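Local coordinates for protein dehydroascorbate reductase (Chlamydomonas reinhardtii, PDB 5XFT) that probably reduces dehydroascorbate to ascorbate at the expense of two glutathione molecules, as a member of the glutathione S-transferase superfamily, at residues 4-18 / 31-45. Numbering follows the deposited sequence.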
loop_
_atom_site.group_PDB
_atom_site.type_symbol
_atom_site.label_atom_id
_atom_site.label_comp_id
_atom_site.label_asym_id
_atom_site.label_seq_id
_atom_site.Cartn_x
_atom_site.Cartn_y
_atom_site.Cartn_z
ATOM N N VAL A 4 -23.137 -1.527 -1.292
ATOM C CA VAL A 4 -21.888 -2.086 -0.795
ATOM C C VAL A 4 -21.093 -0.987 -0.103
ATOM O O VAL A 4 -21.526 0.169 -0.028
ATOM C CB VAL A 4 -21.074 -2.725 -1.938
ATOM C CG1 VAL A 4 -21.882 -3.832 -2.612
ATOM C CG2 VAL A 4 -20.652 -1.669 -2.957
ATOM N N THR A 5 -19.916 -1.343 0.396
ATOM C CA THR A 5 -19.060 -0.382 1.072
ATOM C C THR A 5 -18.457 0.608 0.078
ATOM O O THR A 5 -18.006 0.227 -1.008
ATOM C CB THR A 5 -17.956 -1.124 1.826
ATOM O OG1 THR A 5 -18.544 -1.888 2.886
ATOM C CG2 THR A 5 -16.938 -0.156 2.401
ATOM N N THR A 6 -18.453 1.886 0.455
ATOM C CA THR A 6 -17.763 2.915 -0.312
ATOM C C THR A 6 -16.358 3.126 0.244
ATOM O O THR A 6 -16.176 3.266 1.456
ATOM C CB THR A 6 -18.528 4.238 -0.272
ATOM O OG1 THR A 6 -19.896 4.005 -0.604
ATOM C CG2 THR A 6 -17.928 5.234 -1.269
ATOM N N ILE A 7 -15.377 3.172 -0.641
ATOM C CA ILE A 7 -13.993 3.416 -0.265
ATOM C C ILE A 7 -13.560 4.693 -0.974
ATOM O O ILE A 7 -13.347 4.702 -2.190
ATOM C CB ILE A 7 -13.080 2.237 -0.611
ATOM C CG1 ILE A 7 -13.674 0.942 -0.063
ATOM C CG2 ILE A 7 -11.702 2.438 0.004
ATOM C CD1 ILE A 7 -12.798 -0.279 -0.330
ATOM N N TYR A 8 -13.463 5.782 -0.218
ATOM C CA TYR A 8 -12.942 7.046 -0.718
ATOM C C TYR A 8 -11.425 6.973 -0.729
ATOM O O TYR A 8 -10.793 6.795 0.328
ATOM C CB TYR A 8 -13.421 8.206 0.142
ATOM C CG TYR A 8 -14.919 8.278 0.257
ATOM C CD1 TYR A 8 -15.661 9.097 -0.578
ATOM C CD2 TYR A 8 -15.595 7.525 1.204
ATOM C CE1 TYR A 8 -17.033 9.161 -0.473
ATOM C CE2 TYR A 8 -16.962 7.575 1.312
ATOM C CZ TYR A 8 -17.680 8.391 0.472
ATOM O OH TYR A 8 -19.053 8.452 0.588
ATOM N N VAL A 9 -10.855 7.099 -1.931
ATOM C CA VAL A 9 -9.428 6.969 -2.175
ATOM C C VAL A 9 -8.966 8.165 -2.994
ATOM O O VAL A 9 -9.769 8.963 -3.475
ATOM C CB VAL A 9 -9.078 5.656 -2.904
ATOM C CG1 VAL A 9 -9.441 4.453 -2.053
ATOM C CG2 VAL A 9 -9.790 5.597 -4.247
ATOM N N LYS A 10 -7.647 8.281 -3.151
ATOM C CA LYS A 10 -7.090 9.345 -3.971
ATOM C C LYS A 10 -7.263 8.989 -5.444
ATOM O O LYS A 10 -6.853 7.910 -5.885
ATOM C CB LYS A 10 -5.620 9.565 -3.634
ATOM C CG LYS A 10 -4.899 10.459 -4.636
ATOM C CD LYS A 10 -3.386 10.329 -4.544
ATOM C CE LYS A 10 -2.694 11.330 -5.456
ATOM N NZ LYS A 10 -1.899 12.356 -4.727
ATOM N N GLY A 11 -7.883 9.882 -6.206
ATOM C CA GLY A 11 -8.140 9.570 -7.591
ATOM C C GLY A 11 -8.402 10.803 -8.423
ATOM O O GLY A 11 -8.196 11.933 -7.983
ATOM N N ASP A 12 -8.839 10.560 -9.654
ATOM C CA ASP A 12 -9.271 11.619 -10.567
ATOM C C ASP A 12 -10.735 11.393 -10.904
ATOM O O ASP A 12 -11.047 10.603 -11.811
ATOM C CB ASP A 12 -8.428 11.626 -11.838
ATOM C CG ASP A 12 -8.691 12.841 -12.701
ATOM O OD1 ASP A 12 -9.814 13.389 -12.653
ATOM O OD2 ASP A 12 -7.768 13.253 -13.430
ATOM N N PRO A 13 -11.665 12.066 -10.223
ATOM C CA PRO A 13 -13.088 11.806 -10.493
ATOM C C PRO A 13 -13.485 12.121 -11.924
ATOM O O PRO A 13 -14.370 11.456 -12.477
ATOM C CB PRO A 13 -13.810 12.717 -9.489
ATOM C CG PRO A 13 -12.743 13.238 -8.558
ATOM C CD PRO A 13 -11.474 13.215 -9.326
ATOM N N ALA A 14 -12.838 13.105 -12.551
ATOM C CA ALA A 14 -13.146 13.472 -13.926
ATOM C C ALA A 14 -12.719 12.414 -14.933
ATOM O O ALA A 14 -13.134 12.488 -16.092
ATOM C CB ALA A 14 -12.486 14.807 -14.274
ATOM N N LYS A 15 -11.906 11.439 -14.532
ATOM C CA LYS A 15 -11.481 10.383 -15.440
ATOM C C LYS A 15 -11.753 8.991 -14.886
ATOM O O LYS A 15 -11.343 8.004 -15.507
ATOM C CB LYS A 15 -9.995 10.536 -15.775
ATOM C CG LYS A 15 -9.713 11.781 -16.583
ATOM C CD LYS A 15 -8.296 12.290 -16.389
ATOM C CE LYS A 15 -7.267 11.376 -17.021
ATOM N NZ LYS A 15 -5.955 12.072 -17.144
ATOM N N ASN A 16 -12.443 8.889 -13.748
ATOM C CA ASN A 16 -12.700 7.606 -13.090
ATOM C C ASN A 16 -11.403 6.815 -12.925
ATOM O O ASN A 16 -11.351 5.603 -13.148
ATOM C CB ASN A 16 -13.752 6.801 -13.855
ATOM C CG ASN A 16 -14.561 5.890 -12.954
ATOM O OD1 ASN A 16 -14.465 4.664 -13.037
ATOM N ND2 ASN A 16 -15.367 6.487 -12.082
ATOM N N LYS A 17 -10.341 7.513 -12.527
ATOM C CA LYS A 17 -8.993 6.962 -12.517
ATOM C C LYS A 17 -8.442 6.925 -11.096
ATOM O O LYS A 17 -8.370 7.962 -10.423
ATOM C CB LYS A 17 -8.069 7.785 -13.420
ATOM C CG LYS A 17 -6.679 7.209 -13.556
ATOM C CD LYS A 17 -5.751 8.181 -14.253
ATOM C CE LYS A 17 -4.357 7.594 -14.391
ATOM N NZ LYS A 17 -3.403 8.576 -14.976
ATOM N N LEU A 18 -8.042 5.731 -10.655
ATOM C CA LEU A 18 -7.412 5.548 -9.353
ATOM C C LEU A 18 -5.992 6.092 -9.372
ATOM O O LEU A 18 -5.263 5.919 -10.352
ATOM C CB LEU A 18 -7.403 4.061 -8.972
ATOM C CG LEU A 18 -6.570 3.616 -7.761
ATOM C CD1 LEU A 18 -7.054 4.296 -6.467
ATOM C CD2 LEU A 18 -6.595 2.098 -7.598
ATOM N N TYR A 31 -9.560 -5.472 0.728
ATOM C CA TYR A 31 -10.887 -5.849 0.242
ATOM C C TYR A 31 -10.805 -6.886 -0.875
ATOM O O TYR A 31 -11.621 -7.814 -0.929
ATOM C CB TYR A 31 -11.644 -4.607 -0.230
ATOM C CG TYR A 31 -12.419 -3.937 0.872
ATOM C CD1 TYR A 31 -11.776 -3.157 1.825
ATOM C CD2 TYR A 31 -13.793 -4.092 0.969
ATOM C CE1 TYR A 31 -12.480 -2.554 2.848
ATOM C CE2 TYR A 31 -14.508 -3.493 1.985
ATOM C CZ TYR A 31 -13.851 -2.725 2.923
ATOM O OH TYR A 31 -14.569 -2.126 3.936
ATOM N N GLU A 32 -9.836 -6.741 -1.779
ATOM C CA GLU A 32 -9.675 -7.717 -2.852
ATOM C C GLU A 32 -9.292 -9.087 -2.304
ATOM O O GLU A 32 -9.755 -10.119 -2.811
ATOM C CB GLU A 32 -8.621 -7.224 -3.841
ATOM C CG GLU A 32 -9.058 -6.027 -4.661
ATOM C CD GLU A 32 -9.998 -6.414 -5.783
ATOM O OE1 GLU A 32 -9.971 -7.595 -6.195
ATOM O OE2 GLU A 32 -10.770 -5.543 -6.247
ATOM N N ALA A 33 -8.445 -9.114 -1.270
ATOM C CA ALA A 33 -7.983 -10.382 -0.716
ATOM C C ALA A 33 -9.124 -11.173 -0.090
ATOM O O ALA A 33 -9.143 -12.407 -0.178
ATOM C CB ALA A 33 -6.883 -10.136 0.317
ATOM N N LYS A 34 -10.074 -10.487 0.540
ATOM C CA LYS A 34 -11.259 -11.119 1.094
ATOM C C LYS A 34 -12.412 -11.202 0.102
ATOM O O LYS A 34 -13.522 -11.574 0.497
ATOM C CB LYS A 34 -11.714 -10.377 2.352
ATOM C CG LYS A 34 -10.679 -10.363 3.453
ATOM C CD LYS A 34 -10.968 -9.300 4.495
ATOM C CE LYS A 34 -10.593 -9.793 5.887
ATOM N NZ LYS A 34 -11.188 -11.134 6.164
ATOM N N LYS A 35 -12.176 -10.861 -1.166
ATOM C CA LYS A 35 -13.196 -10.928 -2.218
ATOM C C LYS A 35 -14.480 -10.207 -1.812
ATOM O O LYS A 35 -15.574 -10.570 -2.248
ATOM C CB LYS A 35 -13.490 -12.377 -2.607
ATOM C CG LYS A 35 -12.244 -13.198 -2.869
ATOM C CD LYS A 35 -12.499 -14.319 -3.864
ATOM C CE LYS A 35 -11.389 -15.357 -3.781
ATOM N NZ LYS A 35 -10.087 -14.785 -4.251
ATOM N N LEU A 36 -14.355 -9.182 -0.947
ATOM C CA LEU A 36 -15.507 -8.382 -0.560
ATOM C C LEU A 36 -15.788 -7.328 -1.626
ATOM O O LEU A 36 -14.857 -6.705 -2.144
ATOM C CB LEU A 36 -15.270 -7.705 0.784
ATOM C CG LEU A 36 -15.235 -8.649 1.980
ATOM C CD1 LEU A 36 -14.555 -7.984 3.158
ATOM C CD2 LEU A 36 -16.645 -9.060 2.346
ATOM N N PRO A 37 -17.050 -7.118 -1.977
ATOM C CA PRO A 37 -17.368 -6.084 -2.966
ATOM C C PRO A 37 -17.262 -4.693 -2.360
ATOM O O PRO A 37 -17.480 -4.482 -1.164
ATOM C CB PRO A 37 -18.809 -6.412 -3.372
ATOM C CG PRO A 37 -19.389 -7.066 -2.153
ATOM C CD PRO A 37 -18.253 -7.821 -1.494
ATOM N N TYR A 38 -16.919 -3.735 -3.210
ATOM C CA TYR A 38 -16.774 -2.355 -2.780
ATOM C C TYR A 38 -16.962 -1.458 -3.993
ATOM O O TYR A 38 -16.914 -1.908 -5.140
ATOM C CB TYR A 38 -15.408 -2.115 -2.135
ATOM C CG TYR A 38 -14.260 -2.379 -3.084
ATOM C CD1 TYR A 38 -13.699 -3.646 -3.196
ATOM C CD2 TYR A 38 -13.747 -1.362 -3.877
ATOM C CE1 TYR A 38 -12.661 -3.886 -4.071
ATOM C CE2 TYR A 38 -12.707 -1.593 -4.750
ATOM C CZ TYR A 38 -12.169 -2.853 -4.842
ATOM O OH TYR A 38 -11.136 -3.075 -5.717
ATOM N N LYS A 39 -17.161 -0.172 -3.720
ATOM C CA LYS A 39 -17.236 0.833 -4.765
ATOM C C LYS A 39 -16.269 1.957 -4.426
ATOM O O LYS A 39 -16.307 2.493 -3.317
ATOM C CB LYS A 39 -18.661 1.369 -4.906
ATOM C CG LYS A 39 -18.958 1.910 -6.285
ATOM C CD LYS A 39 -19.425 3.346 -6.221
ATOM C CE LYS A 39 -19.234 4.034 -7.558
ATOM N NZ LYS A 39 -19.059 5.499 -7.380
ATOM N N MET A 40 -15.399 2.307 -5.371
ATOM C CA MET A 40 -14.445 3.388 -5.174
ATOM C C MET A 40 -15.073 4.735 -5.487
ATOM O O MET A 40 -15.739 4.901 -6.511
ATOM C CB MET A 40 -13.190 3.190 -6.025
ATOM C CG MET A 40 -12.247 2.116 -5.502
ATOM S SD MET A 40 -11.103 1.495 -6.744
ATOM C CE MET A 40 -10.043 2.885 -6.856
ATOM N N GLU A 41 -14.867 5.688 -4.588
ATOM C CA GLU A 41 -15.158 7.091 -4.822
ATOM C C GLU A 41 -13.834 7.840 -4.794
ATOM O O GLU A 41 -13.066 7.706 -3.837
ATOM C CB GLU A 41 -16.121 7.628 -3.764
ATOM C CG GLU A 41 -17.039 8.726 -4.255
ATOM C CD GLU A 41 -18.142 8.198 -5.134
ATOM O OE1 GLU A 41 -18.183 8.614 -6.305
ATOM O OE2 GLU A 41 -18.946 7.365 -4.664
ATOM N N TYR A 42 -13.553 8.598 -5.850
ATOM C CA TYR A 42 -12.258 9.245 -6.009
ATOM C C TYR A 42 -12.291 10.647 -5.427
ATOM O O TYR A 42 -13.189 11.437 -5.739
ATOM C CB TYR A 42 -11.857 9.303 -7.479
ATOM C CG TYR A 42 -11.786 7.947 -8.099
ATOM C CD1 TYR A 42 -10.857 7.026 -7.658
ATOM C CD2 TYR A 42 -12.660 7.571 -9.109
ATOM C CE1 TYR A 42 -10.784 5.777 -8.211
ATOM C CE2 TYR A 42 -12.594 6.309 -9.670
ATOM C CZ TYR A 42 -11.651 5.418 -9.212
ATOM O OH TYR A 42 -11.568 4.158 -9.756
ATOM N N ILE A 43 -11.315 10.948 -4.582
ATOM C CA ILE A 43 -11.130 12.287 -4.044
ATOM C C ILE A 43 -10.020 12.953 -4.845
ATOM O O ILE A 43 -8.911 12.411 -4.965
ATOM C CB ILE A 43 -10.784 12.257 -2.549
ATOM C CG1 ILE A 43 -11.854 11.505 -1.746
ATOM C CG2 ILE A 43 -10.578 13.675 -2.033
ATOM C CD1 ILE A 43 -13.165 12.232 -1.606
ATOM N N ASP A 44 -10.328 14.112 -5.408
ATOM C CA ASP A 44 -9.330 14.941 -6.063
ATOM C C ASP A 44 -8.648 15.797 -5.001
ATOM O O ASP A 44 -9.296 16.641 -4.376
ATOM C CB ASP A 44 -10.004 15.791 -7.144
ATOM C CG ASP A 44 -9.120 16.910 -7.673
ATOM O OD1 ASP A 44 -9.688 17.878 -8.220
ATOM O OD2 ASP A 44 -7.880 16.838 -7.543
ATOM N N PHE A 45 -7.347 15.570 -4.793
ATOM C CA PHE A 45 -6.623 16.267 -3.734
ATOM C C PHE A 45 -6.571 17.771 -3.953
ATOM O O PHE A 45 -6.288 18.513 -3.005
ATOM C CB PHE A 45 -5.200 15.721 -3.605
ATOM C CG PHE A 45 -5.100 14.470 -2.783
ATOM C CD1 PHE A 45 -6.231 13.901 -2.220
ATOM C CD2 PHE A 45 -3.868 13.862 -2.571
ATOM C CE1 PHE A 45 -6.137 12.744 -1.467
ATOM C CE2 PHE A 45 -3.764 12.705 -1.817
ATOM C CZ PHE A 45 -4.900 12.146 -1.264
HETATM O O HOH W 1 -16.920 -3.195 4.645
HETATM O O HOH W 2 -18.972 -4.188 0.826
HETATM O O HOH W 3 -6.161 13.829 -6.659
#
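T5 to G11 pairs in parallel with K39 to I43 through six backbone hydrogen bonds, running from K39 N to T5 O (2.9 Å) through to G11 N to I43 O (3.0 Å), with the strand axes 29° apart. On the face carrying I7 and V9, the side chain of I7 sends CD1 over the centre of the Y31 ring, 3.8 Å from its centroid, while the same methyl touches Y38 CB. Farther along, the Y42 ring lies alongside V9, Y42 CD1 to V9 CG2 3.8 Å, and against the hairpin that pairs 11-12 with 17-18, where its CE1 reaches L18 CA and K17 O sits above one face near the rim. G11 lets Y42 CD1 come within 3.7 Å of its CA; a side chain there would run into the ring. Cutting Y42 back to an alanine is likely to open a gap between V9, G11 and L18 and deprive the G1 beta bulge, in which N16 and K17 both face D12, of the ring it packs on. M40, bent at its last torsion (chi3 73°), turns CE onto L18. On the other face Y8 and E41 run side by side, Y8 CD1 being 3.5 Å from E41 CB, and the K10 chain, extended as far as CE, lays CG over one face of the F45 ring in a CH-pi contact. This beta-alpha-beta unit belongs to the thioredoxin-like domain: helix 22-33 links the two strands and packs L28 against L18, Y38 and M40, strand 62-64 pairs antiparallel with strand 5-12, and W51 of helix 50-56 meets the Y8 ring edge-to-face.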